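Phospholethanolamine N-methyltransferase 2 (Haemonchus contortus, PDB 4KRI) probably transfers methyl groups from S-adenosylmethionine to phosphomonomethylethanolamine and its methylated product, the closing steps of phosphocholine synthesis in this parasitic nematode. Local coordinates at residues 193-198 against 392-397; 339-344 against 414-419. One frame throughout, in Å; residues are numbered along the deposited sequence.

Contact 1: residues 193-198 against 392-397. With 1SH (2-(methylamino)ethyl dihydrogen phosphate), chain E.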
loop_
_atom_site.group_PDB
_atom_site.type_symbol
_atom_site.label_atom_id
_atom_site.label_comp_id
_atom_site.label_asym_id
_atom_site.label_seq_id
_atom_site.Cartn_x
_atom_site.Cartn_y
_atom_site.Cartn_z
ATOM N N TYR A 193 12.859 -8.145 -10.436
ATOM C CA TYR A 193 13.187 -6.722 -10.326
ATOM C C TYR A 193 14.197 -6.469 -9.196
ATOM O O TYR A 193 15.173 -5.738 -9.385
ATOM C CB TYR A 193 11.921 -5.905 -10.048
ATOM C CG TYR A 193 11.139 -5.468 -11.269
ATOM C CD1 TYR A 193 11.775 -5.102 -12.450
ATOM C CD2 TYR A 193 9.756 -5.405 -11.229
ATOM C CE1 TYR A 193 11.045 -4.687 -13.554
ATOM C CE2 TYR A 193 9.024 -4.984 -12.313
ATOM C CZ TYR A 193 9.669 -4.630 -13.477
ATOM O OH TYR A 193 8.933 -4.217 -14.559
ATOM N N GLU A 194 13.950 -7.049 -8.022
ATOM C CA GLU A 194 14.862 -6.870 -6.890
ATOM C C GLU A 194 16.277 -7.330 -7.255
ATOM O O GLU A 194 17.279 -6.725 -6.848
ATOM C CB GLU A 194 14.366 -7.631 -5.654
ATOM C CG GLU A 194 15.249 -7.417 -4.450
ATOM C CD GLU A 194 14.900 -8.312 -3.274
ATOM O OE1 GLU A 194 14.221 -9.352 -3.461
ATOM O OE2 GLU A 194 15.330 -7.975 -2.154
ATOM N N TRP A 195 16.360 -8.399 -8.039
ATOM C CA TRP A 195 17.659 -8.929 -8.427
ATOM C C TRP A 195 18.454 -7.902 -9.226
ATOM O O TRP A 195 19.643 -7.709 -8.980
ATOM C CB TRP A 195 17.504 -10.223 -9.234
ATOM C CG TRP A 195 18.785 -11.012 -9.393
ATOM C CD1 TRP A 195 19.235 -12.013 -8.580
ATOM C CD2 TRP A 195 19.763 -10.872 -10.431
ATOM N NE1 TRP A 195 20.431 -12.499 -9.045
ATOM C CE2 TRP A 195 20.777 -11.818 -10.183
ATOM C CE3 TRP A 195 19.877 -10.050 -11.551
ATOM C CZ2 TRP A 195 21.892 -11.957 -11.009
ATOM C CZ3 TRP A 195 20.986 -10.194 -12.367
ATOM C CH2 TRP A 195 21.974 -11.137 -12.095
ATOM N N ILE A 196 17.802 -7.228 -10.172
ATOM C CA ILE A 196 18.501 -6.231 -10.976
ATOM C C ILE A 196 18.706 -4.886 -10.256
ATOM O O ILE A 196 19.764 -4.261 -10.389
ATOM C CB ILE A 196 17.848 -6.041 -12.382
ATOM C CG1 ILE A 196 18.635 -5.031 -13.214
ATOM C CG2 ILE A 196 16.414 -5.550 -12.262
ATOM C CD1 ILE A 196 20.105 -5.295 -13.237
ATOM N N PHE A 197 17.708 -4.438 -9.504
ATOM C CA PHE A 197 17.807 -3.137 -8.840
ATOM C C PHE A 197 18.706 -3.164 -7.597
ATOM O O PHE A 197 19.418 -2.196 -7.311
ATOM C CB PHE A 197 16.411 -2.605 -8.476
ATOM C CG PHE A 197 15.608 -2.144 -9.670
ATOM C CD1 PHE A 197 16.085 -1.140 -10.498
ATOM C CD2 PHE A 197 14.364 -2.701 -9.943
ATOM C CE1 PHE A 197 15.345 -0.703 -11.590
ATOM C CE2 PHE A 197 13.618 -2.271 -11.032
ATOM C CZ PHE A 197 14.111 -1.269 -11.857
ATOM N N GLY A 198 18.676 -4.274 -6.864
ATOM C CA GLY A 198 19.443 -4.392 -5.635
ATOM C C GLY A 198 18.551 -4.815 -4.484
ATOM O O GLY A 198 17.354 -4.529 -4.506
ATOM N N GLU A 392 24.513 -16.506 -15.057
ATOM C CA GLU A 392 24.545 -17.862 -14.505
ATOM C C GLU A 392 23.939 -17.974 -13.100
ATOM O O GLU A 392 23.293 -18.969 -12.768
ATOM C CB GLU A 392 25.987 -18.375 -14.499
ATOM C CG GLU A 392 26.150 -19.829 -14.099
ATOM C CD GLU A 392 27.591 -20.290 -14.197
ATOM O OE1 GLU A 392 28.484 -19.421 -14.304
ATOM O OE2 GLU A 392 27.835 -21.515 -14.178
ATOM N N THR A 393 24.156 -16.957 -12.274
ATOM C CA THR A 393 23.596 -16.956 -10.926
ATOM C C THR A 393 22.097 -16.638 -10.968
ATOM O O THR A 393 21.331 -17.107 -10.124
ATOM C CB THR A 393 24.345 -15.969 -9.997
ATOM O OG1 THR A 393 25.744 -16.277 -9.997
ATOM C CG2 THR A 393 23.815 -16.047 -8.565
ATOM N N PHE A 394 21.686 -15.851 -11.961
ATOM C CA PHE A 394 20.276 -15.512 -12.153
ATOM C C PHE A 394 19.468 -16.742 -12.574
ATOM O O PHE A 394 18.384 -16.999 -12.046
ATOM C CB PHE A 394 20.130 -14.405 -13.209
ATOM C CG PHE A 394 18.719 -13.895 -13.374
ATOM C CD1 PHE A 394 18.261 -12.822 -12.620
ATOM C CD2 PHE A 394 17.851 -14.483 -14.285
ATOM C CE1 PHE A 394 16.962 -12.348 -12.768
ATOM C CE2 PHE A 394 16.552 -14.016 -14.437
ATOM C CZ PHE A 394 16.109 -12.944 -13.680
ATOM N N LEU A 395 20.003 -17.496 -13.530
ATOM C CA LEU A 395 19.301 -18.646 -14.089
ATOM C C LEU A 395 19.158 -19.786 -13.087
ATOM O O LEU A 395 18.360 -20.701 -13.287
ATOM C CB LEU A 395 20.012 -19.132 -15.353
ATOM C CG LEU A 395 19.941 -18.154 -16.527
ATOM C CD1 LEU A 395 20.870 -18.569 -17.664
ATOM C CD2 LEU A 395 18.505 -18.029 -17.020
ATOM N N ALA A 396 19.928 -19.727 -12.007
ATOM C CA ALA A 396 19.795 -20.696 -10.930
ATOM C C ALA A 396 18.540 -20.421 -10.105
ATOM O O ALA A 396 18.028 -21.310 -9.423
ATOM C CB ALA A 396 21.026 -20.670 -10.038
ATOM N N LYS A 397 18.054 -19.184 -10.170
ATOM C CA LYS A 397 16.935 -18.752 -9.339
ATOM C C LYS A 397 15.648 -18.531 -10.138
ATOM O O LYS A 397 14.554 -18.850 -9.665
ATOM C CB LYS A 397 17.303 -17.470 -8.585
ATOM C CG LYS A 397 18.735 -17.438 -8.072
ATOM C CD LYS A 397 18.987 -16.221 -7.194
ATOM C CE LYS A 397 18.267 -16.348 -5.855
ATOM N NZ LYS A 397 18.534 -15.199 -4.939
HETATM O O4 1SH E . 11.167 -0.100 -15.856
HETATM P P1 1SH E . 9.881 -0.898 -15.657
HETATM O O1 1SH E . 8.778 -0.393 -16.500
HETATM O O3 1SH E . 10.157 -2.414 -15.983
HETATM O O2 1SH E . 9.429 -0.737 -14.147
HETATM C C1 1SH E . 10.308 -1.006 -13.184
HETATM C C2 1SH E . 9.887 -0.622 -11.772
HETATM N N1 1SH E . 9.737 0.778 -11.490
HETATM C C3 1SH E . 9.183 0.900 -10.190
#
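Trp195 and Phe394 form a T-shaped (edge-to-face) aromatic pair, a link between helix 187-197, which borders the substrate pocket of the methyltransferase domain, and the short helix 391-395. The tryptophan offers its face and the phenylalanine its edge: the planes stand at 79° and the six-membered ring of Trp195 lies 4.8 Å, centroid to centroid, from the ring of Phe394. Closest is Phe394 CD1, 3.3 Å from Trp195 CD2 at the fusion of the indole rings. Phe394 CB joins in as a CH-pi donor, 4.0 Å from the centroid of the Trp195 six-membered ring and over that same face. With CG anti to the backbone N (chi1 -166°), Trp195 reaches outward to the other helix, and its broad indole spans much of the 8.0 Å between the CA atoms of Trp195 and Phe394. Phe394, smaller and wholly apolar, is buried, stacking on Phe398. Lys397 lies at the exposed margin, its aliphatic CD 4.4 Å from Trp195 NE1. Nearby, Tyr193 serves the ligand: 1SH C2 lies over one face of its ring, and Tyr193 OH donates a hydrogen bond of 2.6 Å to phosphate oxygen O3 of 1SH.

Contact 2: residues 339-344 against 414-419. With 1SH (2-(methylamino)ethyl dihydrogen phosphate), chain E.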
loop_
_atom_site.group_PDB
_atom_site.type_symbol
_atom_site.label_atom_id
_atom_site.label_comp_id
_atom_site.label_asym_id
_atom_site.label_seq_id
_atom_site.Cartn_x
_atom_site.Cartn_y
_atom_site.Cartn_z
ATOM N N LYS A 339 5.046 3.769 -26.945
ATOM C CA LYS A 339 3.619 3.887 -26.668
ATOM C C LYS A 339 2.997 2.539 -26.279
ATOM O O LYS A 339 2.144 2.476 -25.390
ATOM C CB LYS A 339 2.893 4.539 -27.858
ATOM C CG LYS A 339 3.132 6.060 -27.947
ATOM C CD LYS A 339 3.356 6.572 -29.382
ATOM C CE LYS A 339 2.070 6.760 -30.161
ATOM N NZ LYS A 339 2.350 7.115 -31.597
ATOM N N GLU A 340 3.436 1.464 -26.924
ATOM C CA GLU A 340 2.971 0.128 -26.559
ATOM C C GLU A 340 3.477 -0.258 -25.169
ATOM O O GLU A 340 2.763 -0.901 -24.406
ATOM C CB GLU A 340 3.404 -0.922 -27.592
ATOM C CG GLU A 340 2.710 -0.791 -28.944
ATOM C CD GLU A 340 3.174 -1.843 -29.935
ATOM O OE1 GLU A 340 3.950 -2.740 -29.534
ATOM O OE2 GLU A 340 2.766 -1.767 -31.116
ATOM N N TYR A 341 4.708 0.134 -24.850
ATOM C CA TYR A 341 5.276 -0.089 -23.522
ATOM C C TYR A 341 4.455 0.674 -22.488
ATOM O O TYR A 341 4.086 0.118 -21.449
ATOM C CB TYR A 341 6.755 0.343 -23.508
ATOM C CG TYR A 341 7.359 0.618 -22.140
ATOM C CD1 TYR A 341 7.692 -0.421 -21.281
ATOM C CD2 TYR A 341 7.627 1.917 -21.731
ATOM C CE1 TYR A 341 8.253 -0.163 -20.030
ATOM C CE2 TYR A 341 8.179 2.181 -20.487
ATOM C CZ TYR A 341 8.502 1.141 -19.654
ATOM O OH TYR A 341 9.066 1.414 -18.428
ATOM N N VAL A 342 4.131 1.931 -22.788
ATOM C CA VAL A 342 3.360 2.749 -21.854
ATOM C C VAL A 342 1.959 2.184 -21.638
ATOM O O VAL A 342 1.473 2.135 -20.512
ATOM C CB VAL A 342 3.294 4.213 -22.315
ATOM C CG1 VAL A 342 2.283 5.000 -21.487
ATOM C CG2 VAL A 342 4.658 4.846 -22.186
ATOM N N SER A 343 1.330 1.732 -22.716
ATOM C CA SER A 343 -0.015 1.178 -22.649
ATOM C C SER A 343 -0.059 -0.151 -21.896
ATOM O O SER A 343 -0.989 -0.400 -21.130
ATOM C CB SER A 343 -0.589 1.008 -24.064
ATOM O OG SER A 343 -1.935 0.572 -24.009
ATOM N N GLN A 344 0.952 -0.993 -22.110
ATOM C CA GLN A 344 1.025 -2.298 -21.465
ATOM C C GLN A 344 1.288 -2.140 -19.970
ATOM O O GLN A 344 0.753 -2.904 -19.165
ATOM C CB GLN A 344 2.115 -3.156 -22.123
ATOM C CG GLN A 344 2.175 -4.603 -21.651
ATOM C CD GLN A 344 2.957 -4.761 -20.353
ATOM O OE1 GLN A 344 3.772 -3.905 -20.002
ATOM N NE2 GLN A 344 2.710 -5.859 -19.635
ATOM N N LEU A 414 16.725 2.054 -22.820
ATOM C CA LEU A 414 17.836 2.832 -23.350
ATOM C C LEU A 414 17.466 3.511 -24.678
ATOM O O LEU A 414 17.750 4.694 -24.878
ATOM C CB LEU A 414 19.088 1.950 -23.485
ATOM C CG LEU A 414 19.712 1.654 -22.113
ATOM C CD1 LEU A 414 20.718 0.511 -22.152
ATOM C CD2 LEU A 414 20.359 2.918 -21.562
ATOM N N GLN A 415 16.793 2.782 -25.562
ATOM C CA GLN A 415 16.314 3.379 -26.806
ATOM C C GLN A 415 15.192 4.413 -26.584
ATOM O O GLN A 415 15.110 5.416 -27.304
ATOM C CB GLN A 415 15.871 2.296 -27.793
ATOM C CG GLN A 415 15.552 2.840 -29.183
ATOM C CD GLN A 415 16.727 3.590 -29.807
ATOM O OE1 GLN A 415 17.851 3.080 -29.857
ATOM N NE2 GLN A 415 16.469 4.811 -30.282
ATOM N N TYR A 416 14.333 4.175 -25.593
ATOM C CA TYR A 416 13.274 5.126 -25.264
ATOM C C TYR A 416 13.881 6.436 -24.782
ATOM O O TYR A 416 13.350 7.518 -25.050
ATOM C CB TYR A 416 12.350 4.577 -24.169
ATOM C CG TYR A 416 11.634 3.292 -24.505
ATOM C CD1 TYR A 416 11.412 2.918 -25.822
ATOM C CD2 TYR A 416 11.174 2.453 -23.498
ATOM C CE1 TYR A 416 10.758 1.747 -26.126
ATOM C CE2 TYR A 416 10.521 1.277 -23.796
ATOM C CZ TYR A 416 10.316 0.932 -25.112
ATOM O OH TYR A 416 9.664 -0.240 -25.414
ATOM N N ILE A 417 14.988 6.335 -24.053
ATOM C CA ILE A 417 15.702 7.523 -23.607
ATOM C C ILE A 417 16.302 8.239 -24.810
ATOM O O ILE A 417 16.246 9.464 -24.913
ATOM C CB ILE A 417 16.829 7.165 -22.636
ATOM C CG1 ILE A 417 16.248 6.789 -21.276
ATOM C CG2 ILE A 417 17.801 8.331 -22.476
ATOM C CD1 ILE A 417 17.303 6.519 -20.238
ATOM N N ALA A 418 16.870 7.458 -25.721
ATOM C CA ALA A 418 17.525 8.001 -26.907
ATOM C C ALA A 418 16.586 8.863 -27.742
ATOM O O ALA A 418 16.986 9.891 -28.292
ATOM C CB ALA A 418 18.091 6.877 -27.737
ATOM N N ASP A 419 15.333 8.445 -27.841
ATOM C CA ASP A 419 14.346 9.208 -28.597
ATOM C C ASP A 419 13.747 10.357 -27.772
ATOM O O ASP A 419 12.883 11.091 -28.255
ATOM C CB ASP A 419 13.248 8.263 -29.098
ATOM C CG ASP A 419 13.780 7.212 -30.046
ATOM O OD1 ASP A 419 14.771 7.498 -30.752
ATOM O OD2 ASP A 419 13.212 6.102 -30.088
HETATM O O4 1SH E . 11.167 -0.100 -15.856
HETATM P P1 1SH E . 9.881 -0.898 -15.657
HETATM O O1 1SH E . 8.778 -0.393 -16.500
HETATM O O3 1SH E . 10.157 -2.414 -15.983
HETATM O O2 1SH E . 9.429 -0.737 -14.147
HETATM C C1 1SH E . 10.308 -1.006 -13.184
HETATM C C2 1SH E . 9.887 -0.622 -11.772
HETATM N N1 1SH E . 9.737 0.778 -11.490
HETATM C C3 1SH E . 9.183 0.900 -10.190
#
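The phosphate end of the phosphomonomethylethanolamine pocket is where this contact belongs, for Tyr341 reaches the ligand with its hydroxyl while Tyr416 packs against its ring. Tyr341 OH donates a hydrogen bond of 2.7 Å to 1SH O1, and that oxygen lies near the plane of the phenol, at the edge of the ring. The first torsion, chi1 160°, sets CG opposite the backbone N and carries the ring from helix 336-345 to the phosphate. Tyrosine suits this place because a long side chain with a stiff ring puts a donor at its far end and still presents an apolar face to its neighbour.

Tyr416 meets that face. Its CE2 stands 3.5 Å above the Tyr341 plane, displaced toward the rim, and lies 3.6 Å from Tyr341 CD2. With planes inclined at 34° and ring centroids of Tyr341 and Tyr416 5.1 Å apart, the two rings meet obliquely. In the Rossmann-like methyltransferase fold, helix 336-345 follows strand 320-329, and Tyr416 comes from the last turns of helix 400-418, just ahead of strand 422-430, which pairs with 320-329. The contact therefore joins two helices attached to adjacent antiparallel strands.

Tyr416 OH passes beside the base of the other side chain, 3.5 Å from Tyr341 CB, and is hydrogen-bonded to Ser337 OG, which satisfies this polar atom of a buried residue and holds the far end of the ring in place. Phe338 meets the Tyr416 ring edge-to-face. Tyr327, Tyr347, Arg345, Lys413 and Tyr193 also bond the ligand, and the two cationic side chains would probably help balance the phosphate charge.

Both contacts are partly buried and lie well out from the centre of the chain, their centres 23 Å apart, yet each has one segment that hydrogen-bonds the phosphate of the same ligand through a tyrosine. Helices 391-395 and 400-418, which supply the second segments, follow each other in sequence. In contact 1 the ligand-binding tyrosine takes no part in the packing between the two segments, which falls to a different residue of its helix and is mainly aromatic, with the aliphatic part of an exposed lysine at its margin. Contact 2 is smaller, burying 103 Å² against 193 Å², and a single tyrosine does both jobs, so the residue that packs there is also the one that binds the phosphate.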